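Local coordinates for protein oligogalacturonate lyase (Yersinia enterocolitica subsp. enterocolitica, PDB 3PE7) that cleaves oligogalacturonates by beta-elimination in the bacterial cytoplasm, using a seven-bladed beta-propeller that carries a manganese site, at residues Leu9-Tyr14 / Thr24-Pro29; Val31-Asn36 / Leu50-Ala55; Glu236-Thr241 / Tyr254-Lys259; Arg264-Ala269 / Gln278-Pro283. All blocks are in the same frame, centred on the assembly; numbering follows the deposited sequence.

Interaction 1: Leu9-Tyr14 / Thr24-Pro29; sequences LTFDTY and TRLTPP
Asp12 and Arg25 form the polar centre of this contact, paired through both backbone and side chains. As an antiparallel hydrogen-bonded pair they exchange two main-chain bonds, Asp12 N to Arg25 O and Arg25 N to Asp12 O, each 2.9 Å. Their side chains run alongside each other and close a salt bridge, Arg25 NH2 to Asp12 OD2 at 3.2 Å; Arg25 CG is anti to the backbone N (chi1 -173°), and a bend at chi3 turns the head to Asp12. The carboxylate and guanidinium planes stand 82° apart, NH2 reaching OD2 from above the carboxylate plane. A water accepts from Arg25 NE (2.9 Å) and lies 2.8 Å from Asp12 OD2. On the sheet face of Thr13 and Thr24, the two OG1 hydroxyls hydrogen-bond at 2.9 Å. The apolar part is a CH-pi contact: Leu26 CD2 sits 3.7 Å from the centroid of the Phe11 ring, only 4° off its normal. Strand 22-25 also pairs with strand 376-381, so the hairpin completes the sheet of C-terminal strands and helps close the propeller ring. With the guanidinium held by carboxylate and water, and Pro29 CD over one face, rotation of the Arg25 head is probably restricted at this partly exposed hairpin.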
loop_
_atom_site.group_PDB
_atom_site.type_symbol
_atom_site.label_atom_id
_atom_site.label_comp_id
_atom_site.label_asym_id
_atom_site.label_seq_id
_atom_site.Cartn_x
_atom_site.Cartn_y
_atom_site.Cartn_z
ATOM N N LEU A 9 14.088 -12.674 16.718
ATOM C CA LEU A 9 13.695 -13.441 15.549
ATOM C C LEU A 9 14.907 -14.059 14.889
ATOM O O LEU A 9 15.981 -13.462 14.883
ATOM C CB LEU A 9 12.956 -12.556 14.552
ATOM C CG LEU A 9 11.698 -11.856 15.064
ATOM C CD1 LEU A 9 11.103 -11.072 13.920
ATOM C CD2 LEU A 9 10.699 -12.854 15.611
ATOM N N THR A 10 14.710 -15.234 14.308
ATOM C CA THR A 10 15.728 -15.855 13.473
ATOM C C THR A 10 15.529 -15.439 12.020
ATOM O O THR A 10 14.395 -15.385 11.542
ATOM C CB THR A 10 15.645 -17.394 13.586
ATOM O OG1 THR A 10 15.848 -17.795 14.941
ATOM C CG2 THR A 10 16.681 -18.056 12.723
ATOM N N PHE A 11 16.618 -15.099 11.335
ATOM C CA PHE A 11 16.573 -14.714 9.929
ATOM C C PHE A 11 17.119 -15.903 9.153
ATOM O O PHE A 11 18.286 -16.304 9.348
ATOM C CB PHE A 11 17.470 -13.498 9.658
ATOM C CG PHE A 11 16.919 -12.173 10.139
ATOM C CD1 PHE A 11 17.613 -10.998 9.849
ATOM C CD2 PHE A 11 15.712 -12.090 10.847
ATOM C CE1 PHE A 11 17.152 -9.756 10.273
ATOM C CE2 PHE A 11 15.226 -10.865 11.282
ATOM C CZ PHE A 11 15.937 -9.673 10.990
ATOM N N ASP A 12 16.307 -16.468 8.270
ATOM C CA ASP A 12 16.711 -17.671 7.547
ATOM C C ASP A 12 17.003 -17.368 6.079
ATOM O O ASP A 12 16.101 -17.002 5.307
ATOM C CB ASP A 12 15.654 -18.767 7.696
ATOM C CG ASP A 12 15.525 -19.250 9.134
ATOM O OD1 ASP A 12 16.504 -19.816 9.648
ATOM O OD2 ASP A 12 14.468 -19.072 9.751
ATOM N N THR A 13 18.269 -17.521 5.705
ATOM C CA THR A 13 18.760 -17.111 4.387
ATOM C C THR A 13 19.019 -18.323 3.485
ATOM O O THR A 13 19.587 -19.331 3.929
ATOM C CB THR A 13 20.039 -16.279 4.504
ATOM O OG1 THR A 13 19.810 -15.171 5.376
ATOM C CG2 THR A 13 20.479 -15.747 3.138
ATOM N N TYR A 14 18.583 -18.215 2.233
ATOM C CA TYR A 14 18.655 -19.306 1.256
ATOM C C TYR A 14 18.708 -18.742 -0.165
ATOM O O TYR A 14 18.774 -17.529 -0.356
ATOM C CB TYR A 14 17.449 -20.245 1.420
ATOM C CG TYR A 14 16.106 -19.568 1.318
ATOM C CD1 TYR A 14 15.609 -18.777 2.372
ATOM C CD2 TYR A 14 15.331 -19.705 0.180
ATOM C CE1 TYR A 14 14.387 -18.158 2.270
ATOM C CE2 TYR A 14 14.103 -19.108 0.083
ATOM C CZ TYR A 14 13.640 -18.330 1.128
ATOM O OH TYR A 14 12.412 -17.732 1.034
ATOM N N THR A 24 16.078 -13.774 2.292
ATOM C CA THR A 24 16.095 -13.960 3.744
ATOM C C THR A 24 14.672 -13.841 4.264
ATOM O O THR A 24 14.003 -12.839 3.998
ATOM C CB THR A 24 17.030 -12.937 4.432
ATOM O OG1 THR A 24 18.363 -13.142 3.936
ATOM C CG2 THR A 24 17.031 -13.147 5.946
ATOM N N ARG A 25 14.213 -14.873 4.970
ATOM C CA ARG A 25 12.928 -14.829 5.675
ATOM C C ARG A 25 13.150 -14.241 7.064
ATOM O O ARG A 25 14.032 -14.695 7.807
ATOM C CB ARG A 25 12.369 -16.234 5.821
ATOM C CG ARG A 25 10.955 -16.276 6.393
ATOM C CD ARG A 25 10.448 -17.684 6.412
ATOM N NE ARG A 25 11.191 -18.496 7.385
ATOM C CZ ARG A 25 11.253 -19.822 7.351
ATOM N NH1 ARG A 25 10.633 -20.498 6.396
ATOM N NH2 ARG A 25 11.951 -20.473 8.290
ATOM N N LEU A 26 12.334 -13.250 7.408
ATOM C CA LEU A 26 12.565 -12.458 8.621
ATOM C C LEU A 26 11.724 -12.903 9.811
ATOM O O LEU A 26 12.054 -12.588 10.954
ATOM C CB LEU A 26 12.280 -10.983 8.343
ATOM C CG LEU A 26 13.038 -10.293 7.204
ATOM C CD1 LEU A 26 12.536 -8.867 7.062
ATOM C CD2 LEU A 26 14.539 -10.297 7.449
ATOM N N THR A 27 10.626 -13.603 9.540
ATOM C CA THR A 27 9.648 -13.950 10.582
ATOM C C THR A 27 9.332 -15.448 10.525
ATOM O O THR A 27 9.487 -16.080 9.455
ATOM C CB THR A 27 8.331 -13.124 10.420
ATOM O OG1 THR A 27 7.762 -13.390 9.137
ATOM C CG2 THR A 27 8.602 -11.624 10.547
ATOM N N PRO A 28 8.916 -16.029 11.666
ATOM C CA PRO A 28 8.687 -17.471 11.728
ATOM C C PRO A 28 7.314 -17.861 11.166
ATOM O O PRO A 28 6.305 -17.305 11.609
ATOM C CB PRO A 28 8.772 -17.774 13.235
ATOM C CG PRO A 28 8.306 -16.499 13.904
ATOM C CD PRO A 28 8.753 -15.374 12.990
ATOM N N PRO A 29 7.275 -18.817 10.216
ATOM C CA PRO A 29 6.032 -19.100 9.497
ATOM C C PRO A 29 5.022 -19.930 10.294
ATOM O O PRO A 29 4.029 -20.386 9.724
ATOM C CB PRO A 29 6.515 -19.832 8.235
ATOM C CG PRO A 29 7.801 -20.473 8.642
ATOM C CD PRO A 29 8.435 -19.473 9.578
HETATM O O HOH W 1 12.586 -16.997 9.422
#

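Interaction 2: Val31-Asn36 / Leu50-Ala55; sequences VTCHRN and LLFGGA
His34 and Gly53 form an antiparallel hydrogen-bonded pair, with His34 N to Gly53 O at 2.8 Å and Gly53 N to His34 O at 3.0 Å, the latter nearly straight at 170°; Cys33 and Gly54 follow as the non-hydrogen-bonded pair, their CA atoms 4.2 Å apart. The His34 imidazole folds back over the partner strand, because chi1 of 66° sets CG between the backbone N and the carbonyl carbon. One ring face then lies over Gly53 CA, which stands 4.0 Å above the plane, offset toward the rim. The ring's rotation is fixed at both nitrogens: ND1 donates to Arg35 O at 2.8 Å, in the imidazole plane but above that of the carbonyl, while NE2 is hydrogen-bonded to Thr83 OG1. Phe84 stacks on the same imidazole. Strand 33-34 is an outermost strand of an antiparallel sheet in the seven-bladed beta-propeller, and strand 49-54 is its neighbour. The His34 side chain lies about 7 Å from those of Gln350 and His355, two manganese ligands, and so belongs to the surroundings of the metal site without being a ligand itself. On the opposite face of the sheet, Cys33 SG approaches the edge of the Phe52 ring, 4.0 Å from CE1, and Leu377 of strand 376-381 touches both side chains. Beyond Cys33, Val31 CG1 packs on Ala55 CB; past His34 a water links the two segments, accepting from Asn36 N and donating to Leu51 O at 2.7 Å.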
loop_
_atom_site.group_PDB
_atom_site.type_symbol
_atom_site.label_atom_id
_atom_site.label_comp_id
_atom_site.label_asym_id
_atom_site.label_seq_id
_atom_site.Cartn_x
_atom_site.Cartn_y
_atom_site.Cartn_z
ATOM N N VAL A 31 3.820 -18.250 12.840
ATOM C CA VAL A 31 3.064 -17.077 13.317
ATOM C C VAL A 31 2.748 -16.192 12.104
ATOM O O VAL A 31 3.649 -15.865 11.335
ATOM C CB VAL A 31 3.872 -16.266 14.358
ATOM C CG1 VAL A 31 3.087 -15.005 14.815
ATOM C CG2 VAL A 31 4.259 -17.175 15.512
ATOM N N THR A 32 1.486 -15.802 11.943
ATOM C CA THR A 32 1.128 -14.915 10.833
ATOM C C THR A 32 1.759 -13.541 11.012
ATOM O O THR A 32 1.497 -12.852 11.995
ATOM C CB THR A 32 -0.407 -14.797 10.687
ATOM O OG1 THR A 32 -0.916 -16.080 10.311
ATOM C CG2 THR A 32 -0.798 -13.740 9.640
ATOM N N CYS A 33 2.629 -13.173 10.066
ATOM C CA CYS A 33 3.233 -11.836 10.023
ATOM C C CYS A 33 3.141 -11.323 8.590
ATOM O O CYS A 33 3.234 -12.093 7.627
ATOM C CB CYS A 33 4.710 -11.884 10.433
ATOM S SG CYS A 33 4.982 -12.478 12.131
ATOM N N HIS A 34 2.959 -10.026 8.434
ATOM C CA HIS A 34 2.851 -9.485 7.085
ATOM C C HIS A 34 3.376 -8.069 7.029
ATOM O O HIS A 34 3.385 -7.350 8.028
ATOM C CB HIS A 34 1.384 -9.487 6.614
ATOM C CG HIS A 34 0.524 -8.554 7.403
ATOM N ND1 HIS A 34 0.390 -7.219 7.079
ATOM C CD2 HIS A 34 -0.170 -8.739 8.552
ATOM C CE1 HIS A 34 -0.405 -6.637 7.967
ATOM N NE2 HIS A 34 -0.746 -7.534 8.877
ATOM N N ARG A 35 3.816 -7.664 5.842
ATOM C CA ARG A 35 4.236 -6.277 5.654
ATOM C C ARG A 35 3.029 -5.353 5.499
ATOM O O ARG A 35 1.914 -5.821 5.259
ATOM C CB ARG A 35 5.154 -6.211 4.435
ATOM C CG ARG A 35 4.359 -6.320 3.166
ATOM C CD ARG A 35 4.127 -4.868 2.707
ATOM N NE ARG A 35 5.246 -4.616 1.890
ATOM C CZ ARG A 35 5.919 -3.500 1.649
ATOM N NH1 ARG A 35 5.651 -2.289 2.171
ATOM N NH2 ARG A 35 6.934 -3.664 0.828
ATOM N N ASN A 36 3.233 -4.035 5.611
ATOM C CA ASN A 36 2.148 -3.067 5.435
ATOM C C ASN A 36 1.848 -2.801 3.951
ATOM O O ASN A 36 2.484 -3.400 3.072
ATOM C CB ASN A 36 2.452 -1.760 6.207
ATOM C CG ASN A 36 3.544 -0.896 5.548
ATOM O OD1 ASN A 36 3.665 0.300 5.854
ATOM N ND2 ASN A 36 4.341 -1.487 4.682
ATOM N N LEU A 50 12.301 -1.883 10.688
ATOM C CA LEU A 50 11.170 -2.201 9.806
ATOM C C LEU A 50 9.874 -2.413 10.590
ATOM O O LEU A 50 9.812 -3.251 11.478
ATOM C CB LEU A 50 11.491 -3.450 8.973
ATOM C CG LEU A 50 10.380 -4.060 8.103
ATOM C CD1 LEU A 50 9.934 -3.073 7.027
ATOM C CD2 LEU A 50 10.834 -5.377 7.488
ATOM N N LEU A 51 8.857 -1.634 10.243
ATOM C CA LEU A 51 7.489 -1.766 10.754
ATOM C C LEU A 51 6.792 -2.943 10.061
ATOM O O LEU A 51 6.844 -3.055 8.831
ATOM C CB LEU A 51 6.709 -0.502 10.393
ATOM C CG LEU A 51 5.240 -0.445 10.863
ATOM C CD1 LEU A 51 5.169 -0.312 12.386
ATOM C CD2 LEU A 51 4.513 0.709 10.183
ATOM N N PHE A 52 6.115 -3.773 10.850
ATOM C CA PHE A 52 5.332 -4.898 10.304
ATOM C C PHE A 52 4.191 -5.307 11.244
ATOM O O PHE A 52 4.081 -4.828 12.373
ATOM C CB PHE A 52 6.232 -6.093 9.946
ATOM C CG PHE A 52 6.724 -6.879 11.122
ATOM C CD1 PHE A 52 6.112 -8.082 11.450
ATOM C CD2 PHE A 52 7.811 -6.432 11.906
ATOM C CE1 PHE A 52 6.554 -8.847 12.540
ATOM C CE2 PHE A 52 8.273 -7.184 13.009
ATOM C CZ PHE A 52 7.639 -8.395 13.334
ATOM N N GLY A 53 3.327 -6.179 10.758
ATOM C CA GLY A 53 2.213 -6.689 11.571
ATOM C C GLY A 53 2.490 -8.143 11.900
ATOM O O GLY A 53 2.988 -8.903 11.053
ATOM N N GLY A 54 2.224 -8.522 13.145
ATOM C CA GLY A 54 2.504 -9.879 13.618
ATOM C C GLY A 54 1.464 -10.345 14.617
ATOM O O GLY A 54 0.786 -9.539 15.250
ATOM N N ALA A 55 1.325 -11.665 14.732
ATOM C CA ALA A 55 0.270 -12.249 15.564
ATOM C C ALA A 55 0.771 -12.844 16.888
ATOM O O ALA A 55 0.042 -13.571 17.535
ATOM C CB ALA A 55 -0.499 -13.308 14.757
HETATM O O HOH W 2 6.065 -3.601 6.322
#

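Interaction 3: Glu236-Thr241 / Tyr254-Lys259; sequences EGESCT and YVSYLK
Tyr257 turns one ring face to Ser239 CB, which lies 3.7 Å from the ring centroid and 20° off the normal, a CH-pi contact displaced toward the hydroxyl end of the ring. The chi1 of 59° makes this possible, as it brings the ring over the neighbouring strand. Thr241 CG2 meets the same ring at its edge, while Ser239 OG turns to His211 ND1, and Arg264 makes a cation-pi contact with Tyr257. On the other side of the sheet, Glu238 extends with CG anti to its backbone N, reaching diagonally across to Ser256 on the neighbouring strand, which is paired with Cys240. Ser256 OG donates to Glu238 OE1 at 2.7 Å, approaching this oxygen on its anti side, somewhat out of the carboxylate plane. OE1 also forms a salt bridge with Lys232, and OE2 accepts from Ala235 N, so both carboxylate oxygens are held. Leu258 CD2 packs on Glu238 CB at 3.7 Å; further along, Cys240 SG lies obliquely to the Tyr254 ring, 4.0 Å from CE2. Behind these side chains the backbone bonds recur at alternate residues, with Ser239 N to Tyr257 O at 2.9 Å. The strand axes approach to 4.7 Å with their directions 160° apart, as in a twisted antiparallel beta hairpin; here it supplies the first two strands of a four-stranded propeller blade.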
loop_
_atom_site.group_PDB
_atom_site.type_symbol
_atom_site.label_atom_id
_atom_site.label_comp_id
_atom_site.label_asym_id
_atom_site.label_seq_id
_atom_site.Cartn_x
_atom_site.Cartn_y
_atom_site.Cartn_z
ATOM N N GLU A 236 -11.683 3.293 -25.586
ATOM C CA GLU A 236 -12.708 2.268 -25.643
ATOM C C GLU A 236 -12.124 0.931 -25.220
ATOM O O GLU A 236 -11.082 0.512 -25.736
ATOM C CB GLU A 236 -13.294 2.169 -27.060
ATOM C CG GLU A 236 -14.596 1.398 -27.120
ATOM C CD GLU A 236 -15.701 2.051 -26.308
ATOM O OE1 GLU A 236 -16.546 1.311 -25.746
ATOM O OE2 GLU A 236 -15.725 3.303 -26.228
ATOM N N GLY A 237 -12.798 0.273 -24.282
ATOM C CA GLY A 237 -12.328 -1.003 -23.727
ATOM C C GLY A 237 -11.160 -0.926 -22.743
ATOM O O GLY A 237 -10.646 -1.963 -22.329
ATOM N N GLU A 238 -10.748 0.290 -22.375
ATOM C CA GLU A 238 -9.555 0.486 -21.513
ATOM C C GLU A 238 -9.913 0.469 -20.038
ATOM O O GLU A 238 -10.869 1.144 -19.605
ATOM C CB GLU A 238 -8.819 1.784 -21.851
ATOM C CG GLU A 238 -7.551 2.001 -20.984
ATOM C CD GLU A 238 -6.790 3.289 -21.267
ATOM O OE1 GLU A 238 -5.624 3.369 -20.809
ATOM O OE2 GLU A 238 -7.334 4.208 -21.921
ATOM N N SER A 239 -9.137 -0.313 -19.283
ATOM C CA SER A 239 -9.185 -0.341 -17.824
ATOM C C SER A 239 -7.874 0.257 -17.328
ATOM O O SER A 239 -6.836 0.080 -17.974
ATOM C CB SER A 239 -9.300 -1.783 -17.309
ATOM O OG SER A 239 -10.571 -2.348 -17.624
ATOM N N CYS A 240 -7.943 0.990 -16.223
ATOM C CA CYS A 240 -6.777 1.596 -15.588
ATOM C C CYS A 240 -6.812 1.264 -14.095
ATOM O O CYS A 240 -7.851 1.399 -13.442
ATOM C CB CYS A 240 -6.782 3.113 -15.780
ATOM S SG CYS A 240 -6.832 3.649 -17.497
ATOM N N THR A 241 -5.683 0.836 -13.540
ATOM C CA THR A 241 -5.684 0.358 -12.167
ATOM C C THR A 241 -4.274 0.499 -11.608
ATOM O O THR A 241 -3.354 0.926 -12.348
ATOM C CB THR A 241 -6.180 -1.124 -12.106
ATOM O OG1 THR A 241 -6.343 -1.529 -10.739
ATOM C CG2 THR A 241 -5.231 -2.051 -12.849
ATOM N N TYR A 254 0.493 4.094 -13.436
ATOM C CA TYR A 254 -0.638 3.167 -13.377
ATOM C C TYR A 254 -0.493 2.085 -14.430
ATOM O O TYR A 254 0.394 2.135 -15.286
ATOM C CB TYR A 254 -1.982 3.914 -13.551
ATOM C CG TYR A 254 -2.137 4.594 -14.898
ATOM C CD1 TYR A 254 -1.621 5.887 -15.118
ATOM C CD2 TYR A 254 -2.792 3.945 -15.956
ATOM C CE1 TYR A 254 -1.764 6.511 -16.375
ATOM C CE2 TYR A 254 -2.942 4.562 -17.197
ATOM C CZ TYR A 254 -2.429 5.840 -17.396
ATOM O OH TYR A 254 -2.573 6.418 -18.651
ATOM N N VAL A 255 -1.399 1.113 -14.368
ATOM C CA VAL A 255 -1.394 -0.009 -15.292
ATOM C C VAL A 255 -2.628 0.090 -16.189
ATOM O O VAL A 255 -3.732 0.396 -15.708
ATOM C CB VAL A 255 -1.376 -1.339 -14.533
ATOM C CG1 VAL A 255 -1.576 -2.531 -15.480
ATOM C CG2 VAL A 255 -0.058 -1.493 -13.816
ATOM N N SER A 256 -2.428 -0.150 -17.477
ATOM C CA SER A 256 -3.501 -0.059 -18.459
ATOM C C SER A 256 -3.642 -1.372 -19.235
ATOM O O SER A 256 -2.653 -2.009 -19.595
ATOM C CB SER A 256 -3.208 1.082 -19.438
ATOM O OG SER A 256 -4.166 1.112 -20.495
ATOM N N TYR A 257 -4.871 -1.758 -19.526
ATOM C CA TYR A 257 -5.086 -2.875 -20.444
ATOM C C TYR A 257 -6.413 -2.709 -21.178
ATOM O O TYR A 257 -7.250 -1.908 -20.772
ATOM C CB TYR A 257 -4.998 -4.218 -19.711
ATOM C CG TYR A 257 -5.979 -4.408 -18.565
ATOM C CD1 TYR A 257 -7.204 -5.050 -18.766
ATOM C CD2 TYR A 257 -5.662 -3.978 -17.268
ATOM C CE1 TYR A 257 -8.100 -5.242 -17.701
ATOM C CE2 TYR A 257 -6.552 -4.168 -16.205
ATOM C CZ TYR A 257 -7.761 -4.799 -16.430
ATOM O OH TYR A 257 -8.635 -4.991 -15.370
ATOM N N LEU A 258 -6.578 -3.474 -22.257
ATOM C CA LEU A 258 -7.742 -3.352 -23.137
ATOM C C LEU A 258 -8.493 -4.663 -23.181
ATOM O O LEU A 258 -7.882 -5.732 -23.191
ATOM C CB LEU A 258 -7.305 -2.989 -24.553
ATOM C CG LEU A 258 -6.614 -1.653 -24.795
ATOM C CD1 LEU A 258 -6.064 -1.607 -26.239
ATOM C CD2 LEU A 258 -7.589 -0.504 -24.524
ATOM N N LYS A 259 -9.820 -4.580 -23.204
ATOM C CA LYS A 259 -10.620 -5.775 -23.423
ATOM C C LYS A 259 -10.192 -6.406 -24.754
ATOM O O LYS A 259 -9.929 -5.701 -25.721
ATOM C CB LYS A 259 -12.110 -5.421 -23.417
ATOM C CG LYS A 259 -13.049 -6.635 -23.456
ATOM C CD LYS A 259 -14.361 -6.332 -22.739
ATOM C CE LYS A 259 -15.383 -7.460 -22.930
ATOM N NZ LYS A 259 -16.035 -7.403 -24.286
#

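Interaction 4: Arg264-Ala269 / Gln278-Pro283; sequences RFIYSA and QLTSMP
Ile266 O is gripped by two successive amides: Leu279 N at 2.7 Å, lying in the carbonyl plane, and Thr280 N in a weak bond at 3.5 Å. Leu279 and Thr280 thus both face Ile266, which defines a classic beta bulge and shifts the register by one residue before Tyr267 pairs with Gln278. Ile266 N in turn donates to Thr280 O at 2.8 Å. Gln278 is wedged between two aromatics. Its CB lies over one face of Tyr267, 3.8 Å from the centroid and 23° off the normal, while its extended chain, with CG anti to the backbone N, carries the amide over one face of Phe265. That amide is 25° from the Phe265 ring plane but 74° from the plane of Tyr267. On the opposite sheet face, Ile266 meets three side chains: CD1 touches Thr280 CG2, CG2 touches Leu279 CD1, and CG1 packs on Met282 SD at 3.7 Å. These strands, 264-269 and 276-285, are the third and fourth of the blade's four strands, 276-285 at its edge; strand 252-258 flanks 264-269 through Val253 and Val255, and Leu288 of strand 287-290 contacts both Ile266 and Met282 from the next sheet.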
loop_
_atom_site.group_PDB
_atom_site.type_symbol
_atom_site.label_atom_id
_atom_site.label_comp_id
_atom_site.label_asym_id
_atom_site.label_seq_id
_atom_site.Cartn_x
_atom_site.Cartn_y
_atom_site.Cartn_z
ATOM N N ARG A 264 -0.625 -6.223 -20.518
ATOM C CA ARG A 264 -0.678 -5.113 -19.580
ATOM C C ARG A 264 0.452 -4.157 -19.884
ATOM O O ARG A 264 1.520 -4.586 -20.316
ATOM C CB ARG A 264 -0.497 -5.644 -18.151
ATOM C CG ARG A 264 -1.782 -5.813 -17.349
ATOM C CD ARG A 264 -2.635 -6.936 -17.841
ATOM N NE ARG A 264 -3.703 -7.245 -16.876
ATOM C CZ ARG A 264 -4.821 -7.901 -17.190
ATOM N NH1 ARG A 264 -5.738 -8.139 -16.261
ATOM N NH2 ARG A 264 -5.029 -8.317 -18.433
ATOM N N PHE A 265 0.222 -2.867 -19.614
ATOM C CA PHE A 265 1.208 -1.815 -19.879
ATOM C C PHE A 265 1.333 -0.845 -18.709
ATOM O O PHE A 265 0.329 -0.469 -18.103
ATOM C CB PHE A 265 0.829 -1.039 -21.149
ATOM C CG PHE A 265 0.870 -1.880 -22.390
ATOM C CD1 PHE A 265 2.043 -1.993 -23.120
ATOM C CD2 PHE A 265 -0.261 -2.592 -22.807
ATOM C CE1 PHE A 265 2.093 -2.808 -24.260
ATOM C CE2 PHE A 265 -0.216 -3.389 -23.950
ATOM C CZ PHE A 265 0.959 -3.491 -24.667
ATOM N N ILE A 266 2.570 -0.474 -18.385
ATOM C CA ILE A 266 2.822 0.603 -17.414
ATOM C C ILE A 266 2.772 1.955 -18.123
ATOM O O ILE A 266 3.408 2.133 -19.181
ATOM C CB ILE A 266 4.198 0.454 -16.703
ATOM C CG1 ILE A 266 4.329 -0.922 -16.036
ATOM C CG2 ILE A 266 4.416 1.569 -15.705
ATOM C CD1 ILE A 266 5.747 -1.208 -15.504
ATOM N N TYR A 267 2.014 2.884 -17.543
ATOM C CA TYR A 267 1.852 4.238 -18.072
ATOM C C TYR A 267 2.259 5.242 -17.011
ATOM O O TYR A 267 2.246 4.942 -15.814
ATOM C CB TYR A 267 0.383 4.500 -18.417
ATOM C CG TYR A 267 -0.033 4.113 -19.819
ATOM C CD1 TYR A 267 -0.263 5.085 -20.795
ATOM C CD2 TYR A 267 -0.187 2.776 -20.173
ATOM C CE1 TYR A 267 -0.657 4.728 -22.092
ATOM C CE2 TYR A 267 -0.580 2.416 -21.470
ATOM C CZ TYR A 267 -0.807 3.396 -22.411
ATOM O OH TYR A 267 -1.178 3.028 -23.690
ATOM N N SER A 268 2.628 6.438 -17.455
ATOM C CA SER A 268 2.929 7.537 -16.555
ATOM C C SER A 268 2.066 8.708 -16.976
ATOM O O SER A 268 1.817 8.878 -18.177
ATOM C CB SER A 268 4.399 7.922 -16.720
ATOM O OG SER A 268 4.842 8.581 -15.561
ATOM N N ALA A 269 1.603 9.505 -16.013
ATOM C CA ALA A 269 0.904 10.755 -16.325
ATOM C C ALA A 269 1.617 11.903 -15.632
ATOM O O ALA A 269 1.909 11.804 -14.450
ATOM C CB ALA A 269 -0.526 10.694 -15.841
ATOM N N GLN A 278 2.820 5.701 -22.501
ATOM C CA GLN A 278 3.078 4.277 -22.319
ATOM C C GLN A 278 4.576 4.055 -22.141
ATOM O O GLN A 278 5.383 4.441 -23.000
ATOM C CB GLN A 278 2.568 3.482 -23.526
ATOM C CG GLN A 278 2.716 1.989 -23.376
ATOM C CD GLN A 278 2.215 1.231 -24.593
ATOM O OE1 GLN A 278 1.029 1.245 -24.901
ATOM N NE2 GLN A 278 3.116 0.554 -25.270
ATOM N N LEU A 279 4.950 3.435 -21.034
ATOM C CA LEU A 279 6.361 3.236 -20.730
ATOM C C LEU A 279 6.872 1.883 -21.208
ATOM O O LEU A 279 7.927 1.806 -21.849
ATOM C CB LEU A 279 6.626 3.437 -19.230
ATOM C CG LEU A 279 6.176 4.776 -18.639
ATOM C CD1 LEU A 279 6.511 4.836 -17.148
ATOM C CD2 LEU A 279 6.800 5.971 -19.398
ATOM N N THR A 280 6.129 0.820 -20.891
ATOM C CA THR A 280 6.573 -0.548 -21.198
ATOM C C THR A 280 5.440 -1.547 -20.998
ATOM O O THR A 280 4.440 -1.254 -20.341
ATOM C CB THR A 280 7.812 -0.971 -20.353
ATOM O OG1 THR A 280 8.289 -2.243 -20.815
ATOM C CG2 THR A 280 7.473 -1.070 -18.844
ATOM N N SER A 281 5.588 -2.731 -21.590
ATOM C CA SER A 281 4.653 -3.813 -21.355
ATOM C C SER A 281 5.105 -4.507 -20.069
ATOM O O SER A 281 6.245 -4.326 -19.634
ATOM C CB SER A 281 4.673 -4.786 -22.536
ATOM O OG SER A 281 5.982 -5.292 -22.710
ATOM N N MET A 282 4.216 -5.273 -19.438
ATOM C CA MET A 282 4.575 -6.013 -18.231
ATOM C C MET A 282 3.776 -7.322 -18.169
ATOM O O MET A 282 2.700 -7.408 -18.759
ATOM C CB MET A 282 4.273 -5.165 -16.985
ATOM C CG MET A 282 2.798 -4.879 -16.806
ATOM S SD MET A 282 2.365 -3.932 -15.335
ATOM C CE MET A 282 3.181 -4.810 -14.003
ATOM N N PRO A 283 4.289 -8.330 -17.446
ATOM C CA PRO A 283 3.429 -9.460 -17.129
ATOM C C PRO A 283 2.310 -9.011 -16.199
ATOM O O PRO A 283 2.442 -7.993 -15.499
ATOM C CB PRO A 283 4.349 -10.433 -16.367
ATOM C CG PRO A 283 5.682 -9.868 -16.389
ATOM C CD PRO A 283 5.589 -8.415 -16.757
#

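Overall arrangement
Interactions 3 and 4 are consecutive hairpins of one four-stranded blade, joined where strands 252-258 and 264-269 pair; Ser256 N to Phe265 O is a probable hydrogen bond between them. Interactions 1 and 2 belong to two different sheets, yet touch where Leu26 and Thr27 pack on Leu50, Cys33 and Phe52. The two groups are far apart, with the centres of interactions 2 and 3 about 32 Å from each other across the chain's centre. Interaction 2 is the buried one, nearer the middle, with glycines and a clamped histidine. Interactions 1 and 3 are partly buried and carry charged groups, whereas interaction 4, a surface contact, combines a bulge with aromatic-amide packing.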